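Local coordinates for protein cellobiose 2-epimerase (Ruminococcus albus, PDB 3VW5) that catalyses the reversible epimerization of cellobiose to 4-O-beta-D-glucopyranosyl-D-mannose, working on an unmodified sugar, at residues K20-E25 with L69-K74; G28-L33 with L39-D44; Y93-M96 with P102-T105. The protein carries 2 engineered substitutions. All blocks are in the same frame, centred on the assembly; numbering follows the deposited sequence.

Contact 1 (K20-E25 with L69-K74); sequences KLRDDE and LLDNAK
Arg-22 reaches from its loop to the flank of helix 67-84, where it meets Asp-71 and Asn-72. Its CB already points toward the helix; CG stands anti to the backbone N (chi1 -167°), and beyond it the chain is extended as far as NE, which carries the guanidinium to the helix. CG only grazes Asn-72 OD1, and CD lies 3.2 Å from the same oxygen. NE turns the other way and forms a salt bridge with Asp-24 OD1 of its own loop, to which NH2 adds a weak bond. NH1, the leading nitrogen, donates a hydrogen bond to Asn-72 OD1 at 3.0 Å. The bond is nearly straight, 168° at the hydrogen, and the oxygen lies in the guanidinium plane, at its edge; the amide itself is turned 58° from that plane. NH1 also faces Asp-71 OD2 across a long salt bridge of 3.6 Å, so the cation lies between two carboxylates and probably eases the repulsion between Asp-24 and Asp-71. Arginine suits the place because its long chain ends in several N-H groups, NH1 turned to the helix and NE and NH2 to Asp-24. Asn-72 suits its buried place because its neutral carbonyl can take a hydrogen bond without bringing in a further charge, whereas the exposed Asp-71 can carry one. One residue beyond Lys-74, His-75 touches the Arg-22 side chain and also hydrogen-bonds through NE2 to Asp-23 O, a second tie between loop and helix. The contact thus lies where the loop following helix 2-19 comes against helix 67-84; on that helix Asn-72 and Ala-73 pack on Tyr-57 of helix 47-64, while Leu-70 and Ala-73 meet helix 109-126.

Contact 2 (G28-L33 with L39-D44); sequences GFYGYL and LDKKAD
The Tyr-30 ring carries the side chain of Lys-41 over one face, while Leu-39 comes to it obliquely. Lys-41 CG makes a CH-pi contact, 3.9 Å from the ring centroid and 20° off the normal, somewhat toward the rim. Extended beyond CG, the lysine runs beside the tyrosine in the same direction, its methylenes passing CD1, CE1 and CZ in turn until NZ comes to the hydroxyl at 3.4 Å, a weak hydrogen bond. The stronger partner of that hydroxyl is Glu-25, so an acid and an amine meet at the phenol oxygen. A lysine fits here because its aliphatic length can line an aromatic face while its charged end remains at the surface. Leu-39 crosses the tyrosine at about a right angle, CD2 lying 3.9 Å from Tyr-30 CD2, and its CB meets Leu-33 CD1. The Tyr-32 ring has Asp-40 CB obliquely beside it, and Tyr-32 CB packs on Ala-43 CB, a methyl small enough to sit between the two chains.

Asp-40 N gives a nearly straight bond (171°) to Tyr-32 O, next to the single backbone bridge of Leu-33 with Leu-39. Glycine suits position 31 because Asp-44 O lies where a side chain would begin; the CA hydrogen points at that oxygen, CA 3.6 Å away. Two waters add further links between the segments: one joins Gly-31 O to Asp-44 O, the other takes the N-H of Gly-31 and donates to Lys-41 O and Ala-43 O. Residues 40 to 43 form a type I beta turn, and Asp-40 OD1 accepts from Lys-42 N, 3.2 Å away, from above the carboxylate plane: an Asx turn built into a beta turn, within the long loop from helix 2-19 to strand 45-46.

Contact 3 (Y93-M96 with P102-T105); sequences YWMM and PADT
Residues 93-96 and 102-105 run antiparallel through two classic beta bulges: Trp-94 and Met-95 both donate to Asp-104 O, and Ala-103 and Asp-104 both donate to Met-95 O. Among the side chains, Tyr-93 receives Pro-102 CG over one face, 3.9 Å above the ring plane and toward its rim. Thr-105 lies alongside, its CG2 3.6 Å from Tyr-93 CD1. A serine in place of Tyr-93 would probably open a gap beneath the proline ring and leave the Thr-105 methyl without its aromatic neighbour. These strands form a beta hairpin within an antiparallel sheet, with strand 45-46 beside 95-96 and strand 151-156 beside 102-108. In the hairpin Trp-94 N approaches Asp-104 O nearly along the C=O axis, Met-95 N uses a lone pair in the carbonyl plane, and the register then moves by one residue, bringing Met-96 opposite Pro-102. Proline is tolerated there because a non-hydrogen-bonded position asks for no N-H. Met-96 starts away from the partner strand but folds back, bent at chi2 (-56°) and chi3 (-60°), so that CE lies 3.8 Å from Pro-102 CG; such flexibility lets a methionine fit between the hairpin and helix 67-84, where it touches Asn-83 and Cys-84. On the sheet face with Met-95, Asp-104 sets its CB 3.6 Å from Met-95 CB. Its carboxylate runs beside the Trp-94 ring, the planes 63° apart, with OD1 accepting from Met-106 N.

The three contacts follow the chain from the loop after helix 2-19 to the first hairpin. Contact 2 is nested within the loop that contact 1 closes, and their centres are about 13 Å apart; Asp-23 N probably hydrogen-bonds to Gly-28 O (2.7 Å), and Leu-21 O packs on Phe-29. Contact 3 opens only after contact 1 has closed. Its centre is about 15 Å from that of contact 2, yet the two touch through Asp-44, which packs on Met-95 and Met-96. Contacts 1 and 3 do not touch, their nearest atoms being about 11 Å apart; contact 2, which touches both, lies between them. All three centres lie some 20 Å from the centre of the (alpha/alpha)6 barrel chain.

Contact 1 (K20-E25 with L69-K74)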
# COMPACT_ATOMS: atom_id res chain seq x y z
N LYS A 20 -6.19 -16.98 10.82
CA LYS A 20 -5.53 -18.27 11.01
C LYS A 20 -4.02 -18.18 10.94
O LYS A 20 -3.32 -19.14 11.23
CB LYS A 20 -6.01 -19.30 9.98
CG LYS A 20 -7.53 -19.49 9.96
CD LYS A 20 -7.95 -20.61 8.99
CE LYS A 20 -9.46 -20.57 8.72
NZ LYS A 20 -10.28 -20.58 9.99
N LEU A 21 -3.51 -17.02 10.54
CA LEU A 21 -2.07 -16.85 10.39
C LEU A 21 -1.42 -16.21 11.60
O LEU A 21 -0.22 -15.97 11.60
CB LEU A 21 -1.74 -16.05 9.13
CG LEU A 21 -2.00 -16.85 7.86
CD1 LEU A 21 -1.86 -15.97 6.63
CD2 LEU A 21 -1.05 -18.03 7.79
N ARG A 22 -2.22 -15.92 12.63
CA ARG A 22 -1.69 -15.44 13.90
C ARG A 22 -0.71 -16.45 14.51
O ARG A 22 -1.01 -17.64 14.62
CB ARG A 22 -2.83 -15.14 14.87
CG ARG A 22 -2.42 -14.34 16.08
CD ARG A 22 -3.59 -14.11 17.06
NE ARG A 22 -3.09 -13.87 18.41
CZ ARG A 22 -3.53 -12.91 19.23
NH1 ARG A 22 -4.50 -12.08 18.84
NH2 ARG A 22 -2.99 -12.78 20.43
N ASP A 23 0.46 -15.97 14.89
CA ASP A 23 1.47 -16.79 15.56
C ASP A 23 1.54 -16.44 17.05
O ASP A 23 2.20 -15.47 17.44
CB ASP A 23 2.84 -16.59 14.91
CG ASP A 23 3.88 -17.54 15.43
OD1 ASP A 23 4.94 -17.73 14.77
OD2 ASP A 23 3.63 -18.12 16.51
N ASP A 24 0.84 -17.21 17.87
CA ASP A 24 0.86 -16.99 19.32
C ASP A 24 2.07 -17.68 19.96
O ASP A 24 2.37 -17.45 21.12
CB ASP A 24 -0.43 -17.48 19.97
CG ASP A 24 -1.64 -16.69 19.53
OD1 ASP A 24 -1.65 -15.45 19.69
OD2 ASP A 24 -2.60 -17.32 19.01
N GLU A 25 2.76 -18.51 19.20
CA GLU A 25 3.95 -19.20 19.71
C GLU A 25 5.22 -18.34 19.65
O GLU A 25 5.95 -18.21 20.64
CB GLU A 25 4.15 -20.51 18.94
CG GLU A 25 2.82 -21.24 18.62
CD GLU A 25 2.43 -21.18 17.14
OE1 GLU A 25 3.19 -21.73 16.30
OE2 GLU A 25 1.36 -20.57 16.81
N LEU A 69 -10.91 -8.36 16.17
CA LEU A 69 -10.10 -7.63 15.21
C LEU A 69 -9.06 -6.74 15.90
O LEU A 69 -7.89 -6.71 15.49
CB LEU A 69 -10.96 -6.81 14.26
CG LEU A 69 -11.99 -7.66 13.49
CD1 LEU A 69 -12.96 -6.79 12.72
CD2 LEU A 69 -11.30 -8.70 12.58
N LEU A 70 -9.49 -6.03 16.94
CA LEU A 70 -8.57 -5.20 17.71
C LEU A 70 -7.54 -6.02 18.47
O LEU A 70 -6.42 -5.58 18.66
CB LEU A 70 -9.30 -4.27 18.67
CG LEU A 70 -8.39 -3.21 19.33
CD1 LEU A 70 -7.90 -2.19 18.33
CD2 LEU A 70 -9.11 -2.51 20.48
N ASP A 71 -7.92 -7.21 18.90
CA ASP A 71 -6.96 -8.08 19.59
C ASP A 71 -5.84 -8.54 18.64
O ASP A 71 -4.66 -8.58 19.02
CB ASP A 71 -7.68 -9.27 20.26
CG ASP A 71 -6.76 -10.05 21.21
OD1 ASP A 71 -5.83 -9.44 21.80
OD2 ASP A 71 -6.96 -11.27 21.37
N ASN A 72 -6.21 -8.87 17.40
CA ASN A 72 -5.25 -9.22 16.36
C ASN A 72 -4.37 -8.04 15.95
O ASN A 72 -3.15 -8.19 15.80
CB ASN A 72 -5.98 -9.78 15.14
CG ASN A 72 -6.40 -11.23 15.33
OD1 ASN A 72 -5.82 -11.97 16.13
ND2 ASN A 72 -7.42 -11.64 14.59
N ALA A 73 -4.98 -6.87 15.78
CA ALA A 73 -4.22 -5.64 15.61
C ALA A 73 -3.18 -5.56 16.73
O ALA A 73 -1.98 -5.45 16.47
CB ALA A 73 -5.11 -4.42 15.60
N LYS A 74 -3.64 -5.64 17.98
CA LYS A 74 -2.72 -5.50 19.09
C LYS A 74 -1.60 -6.54 19.07
O LYS A 74 -0.48 -6.24 19.45
CB LYS A 74 -3.45 -5.52 20.44
CG LYS A 74 -2.51 -5.47 21.65
CD LYS A 74 -3.26 -5.45 22.96
CE LYS A 74 -2.40 -6.00 24.09
NZ LYS A 74 -3.21 -6.85 25.04

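Contact 2 (G28-L33 with L39-D44)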
# COMPACT_ATOMS: atom_id res chain seq x y z
N GLY A 28 3.58 -12.22 16.51
CA GLY A 28 3.27 -11.75 15.17
C GLY A 28 2.51 -12.77 14.34
O GLY A 28 1.76 -13.58 14.87
N PHE A 29 2.71 -12.73 13.03
CA PHE A 29 2.06 -13.66 12.10
C PHE A 29 3.07 -14.46 11.27
O PHE A 29 4.18 -13.99 11.04
CB PHE A 29 1.13 -12.90 11.17
CG PHE A 29 -0.05 -12.31 11.86
CD1 PHE A 29 -1.33 -12.78 11.58
CD2 PHE A 29 0.12 -11.31 12.79
CE1 PHE A 29 -2.42 -12.25 12.22
CE2 PHE A 29 -0.97 -10.76 13.45
CZ PHE A 29 -2.25 -11.23 13.16
N TYR A 30 2.69 -15.66 10.83
CA TYR A 30 3.57 -16.47 9.99
C TYR A 30 3.97 -15.73 8.70
O TYR A 30 3.18 -14.95 8.13
CB TYR A 30 2.93 -17.84 9.68
CG TYR A 30 2.41 -18.60 10.89
CD1 TYR A 30 3.26 -18.96 11.93
CD2 TYR A 30 1.07 -18.98 10.98
CE1 TYR A 30 2.79 -19.66 13.03
CE2 TYR A 30 0.59 -19.68 12.07
CZ TYR A 30 1.46 -20.02 13.09
OH TYR A 30 0.99 -20.71 14.18
N GLY A 31 5.20 -15.95 8.25
CA GLY A 31 5.77 -15.16 7.19
C GLY A 31 5.57 -15.67 5.78
O GLY A 31 5.78 -14.93 4.82
N TYR A 32 5.16 -16.93 5.62
CA TYR A 32 5.10 -17.51 4.28
C TYR A 32 4.02 -18.57 4.10
O TYR A 32 3.98 -19.58 4.82
CB TYR A 32 6.48 -18.03 3.86
CG TYR A 32 6.54 -18.56 2.45
CD1 TYR A 32 6.89 -17.72 1.38
CD2 TYR A 32 6.27 -19.89 2.17
CE1 TYR A 32 6.96 -18.21 0.07
CE2 TYR A 32 6.32 -20.38 0.87
CZ TYR A 32 6.66 -19.54 -0.18
OH TYR A 32 6.71 -20.04 -1.46
N LEU A 33 3.13 -18.33 3.15
CA LEU A 33 2.18 -19.32 2.68
C LEU A 33 2.35 -19.46 1.16
O LEU A 33 2.00 -18.54 0.40
CB LEU A 33 0.74 -18.92 3.01
CG LEU A 33 -0.33 -19.91 2.52
CD1 LEU A 33 -0.29 -21.20 3.34
CD2 LEU A 33 -1.72 -19.31 2.55
N LEU A 39 2.28 -24.00 4.38
CA LEU A 39 2.68 -22.96 5.32
C LEU A 39 4.05 -23.22 5.96
O LEU A 39 4.31 -24.32 6.43
CB LEU A 39 1.62 -22.89 6.41
CG LEU A 39 1.86 -21.91 7.55
CD1 LEU A 39 1.66 -20.49 7.02
CD2 LEU A 39 0.92 -22.22 8.74
N ASP A 40 4.91 -22.21 5.99
CA ASP A 40 6.20 -22.32 6.68
C ASP A 40 6.22 -21.46 7.93
O ASP A 40 6.61 -20.30 7.88
CB ASP A 40 7.37 -21.91 5.77
CG ASP A 40 8.75 -22.11 6.43
OD1 ASP A 40 8.85 -22.85 7.44
OD2 ASP A 40 9.75 -21.55 5.92
N LYS A 41 5.79 -22.03 9.05
CA LYS A 41 5.72 -21.30 10.31
C LYS A 41 7.08 -20.75 10.71
O LYS A 41 7.17 -19.80 11.47
CB LYS A 41 5.14 -22.17 11.43
CG LYS A 41 3.73 -22.66 11.17
CD LYS A 41 3.13 -23.38 12.38
CE LYS A 41 1.71 -23.88 12.10
NZ LYS A 41 0.88 -23.99 13.34
N LYS A 42 8.13 -21.35 10.18
CA LYS A 42 9.48 -20.98 10.53
C LYS A 42 10.12 -19.99 9.54
O LYS A 42 11.31 -19.67 9.65
CB LYS A 42 10.35 -22.24 10.65
CG LYS A 42 10.96 -22.45 12.03
CD LYS A 42 9.95 -22.99 13.05
CE LYS A 42 10.08 -24.52 13.21
NZ LYS A 42 11.51 -24.99 13.24
N ALA A 43 9.35 -19.51 8.57
CA ALA A 43 9.88 -18.55 7.59
C ALA A 43 10.17 -17.19 8.24
O ALA A 43 9.62 -16.86 9.28
CB ALA A 43 8.92 -18.39 6.40
N ASP A 44 11.04 -16.41 7.61
CA ASP A 44 11.31 -15.06 8.07
C ASP A 44 10.07 -14.19 7.96
O ASP A 44 9.27 -14.34 7.03
CB ASP A 44 12.43 -14.42 7.24
CG ASP A 44 13.78 -15.07 7.48
OD1 ASP A 44 14.00 -15.67 8.56
OD2 ASP A 44 14.64 -14.94 6.57
O HOH W 1 7.62 -12.60 5.56
O HOH W 2 7.09 -17.18 9.97

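Contact 3 (Y93-M96 with P102-T105)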
# COMPACT_ATOMS: atom_id res chain seq x y z
N TYR A 93 13.58 -2.24 10.98
CA TYR A 93 14.36 -3.16 10.15
C TYR A 93 13.57 -3.64 8.94
O TYR A 93 12.40 -3.30 8.77
CB TYR A 93 14.86 -4.36 10.97
CG TYR A 93 15.54 -3.97 12.26
CD1 TYR A 93 16.79 -3.34 12.24
CD2 TYR A 93 14.95 -4.24 13.49
CE1 TYR A 93 17.42 -2.98 13.43
CE2 TYR A 93 15.57 -3.89 14.67
CZ TYR A 93 16.80 -3.26 14.64
OH TYR A 93 17.41 -2.91 15.83
N TRP A 94 14.20 -4.44 8.09
CA TRP A 94 13.56 -4.94 6.88
C TRP A 94 12.92 -6.33 7.10
O TRP A 94 11.80 -6.59 6.67
CB TRP A 94 14.55 -4.95 5.70
CG TRP A 94 13.94 -5.41 4.42
CD1 TRP A 94 14.08 -6.63 3.83
CD2 TRP A 94 13.05 -4.66 3.58
NE1 TRP A 94 13.34 -6.69 2.67
CE2 TRP A 94 12.70 -5.50 2.49
CE3 TRP A 94 12.53 -3.37 3.63
CZ2 TRP A 94 11.85 -5.08 1.47
CZ3 TRP A 94 11.68 -2.95 2.62
CH2 TRP A 94 11.36 -3.81 1.55
N MET A 95 13.64 -7.20 7.79
CA MET A 95 13.27 -8.60 7.89
C MET A 95 13.65 -9.14 9.25
O MET A 95 14.78 -8.98 9.69
CB MET A 95 14.04 -9.39 6.85
CG MET A 95 13.40 -10.72 6.54
SD MET A 95 12.08 -10.44 5.36
CE MET A 95 10.99 -11.74 5.87
N MET A 96 12.71 -9.82 9.90
CA MET A 96 13.01 -10.52 11.14
C MET A 96 13.05 -12.01 10.81
O MET A 96 12.59 -12.40 9.74
CB MET A 96 11.92 -10.24 12.18
CG MET A 96 11.47 -8.78 12.23
SD MET A 96 12.81 -7.57 12.51
CE MET A 96 13.45 -8.13 14.10
N PRO A 102 16.43 -9.69 14.36
CA PRO A 102 16.73 -8.96 13.12
C PRO A 102 17.50 -9.83 12.12
O PRO A 102 18.60 -10.27 12.42
CB PRO A 102 17.58 -7.79 13.60
CG PRO A 102 17.07 -7.54 15.01
CD PRO A 102 16.85 -8.93 15.56
N ALA A 103 16.90 -10.07 10.95
CA ALA A 103 17.52 -10.88 9.91
C ALA A 103 18.12 -10.02 8.78
O ALA A 103 19.13 -10.39 8.17
CB ALA A 103 16.51 -11.88 9.35
N ASP A 104 17.48 -8.89 8.50
CA ASP A 104 18.01 -7.88 7.59
C ASP A 104 17.74 -6.50 8.19
O ASP A 104 16.58 -6.10 8.34
CB ASP A 104 17.34 -7.98 6.22
CG ASP A 104 17.98 -7.05 5.18
OD1 ASP A 104 18.65 -6.06 5.56
OD2 ASP A 104 17.80 -7.31 3.97
N THR A 105 18.81 -5.78 8.52
CA THR A 105 18.70 -4.54 9.27
C THR A 105 18.76 -3.28 8.42
O THR A 105 18.85 -2.18 8.95
CB THR A 105 19.78 -4.45 10.35
OG1 THR A 105 21.06 -4.70 9.75
CG2 THR A 105 19.52 -5.47 11.45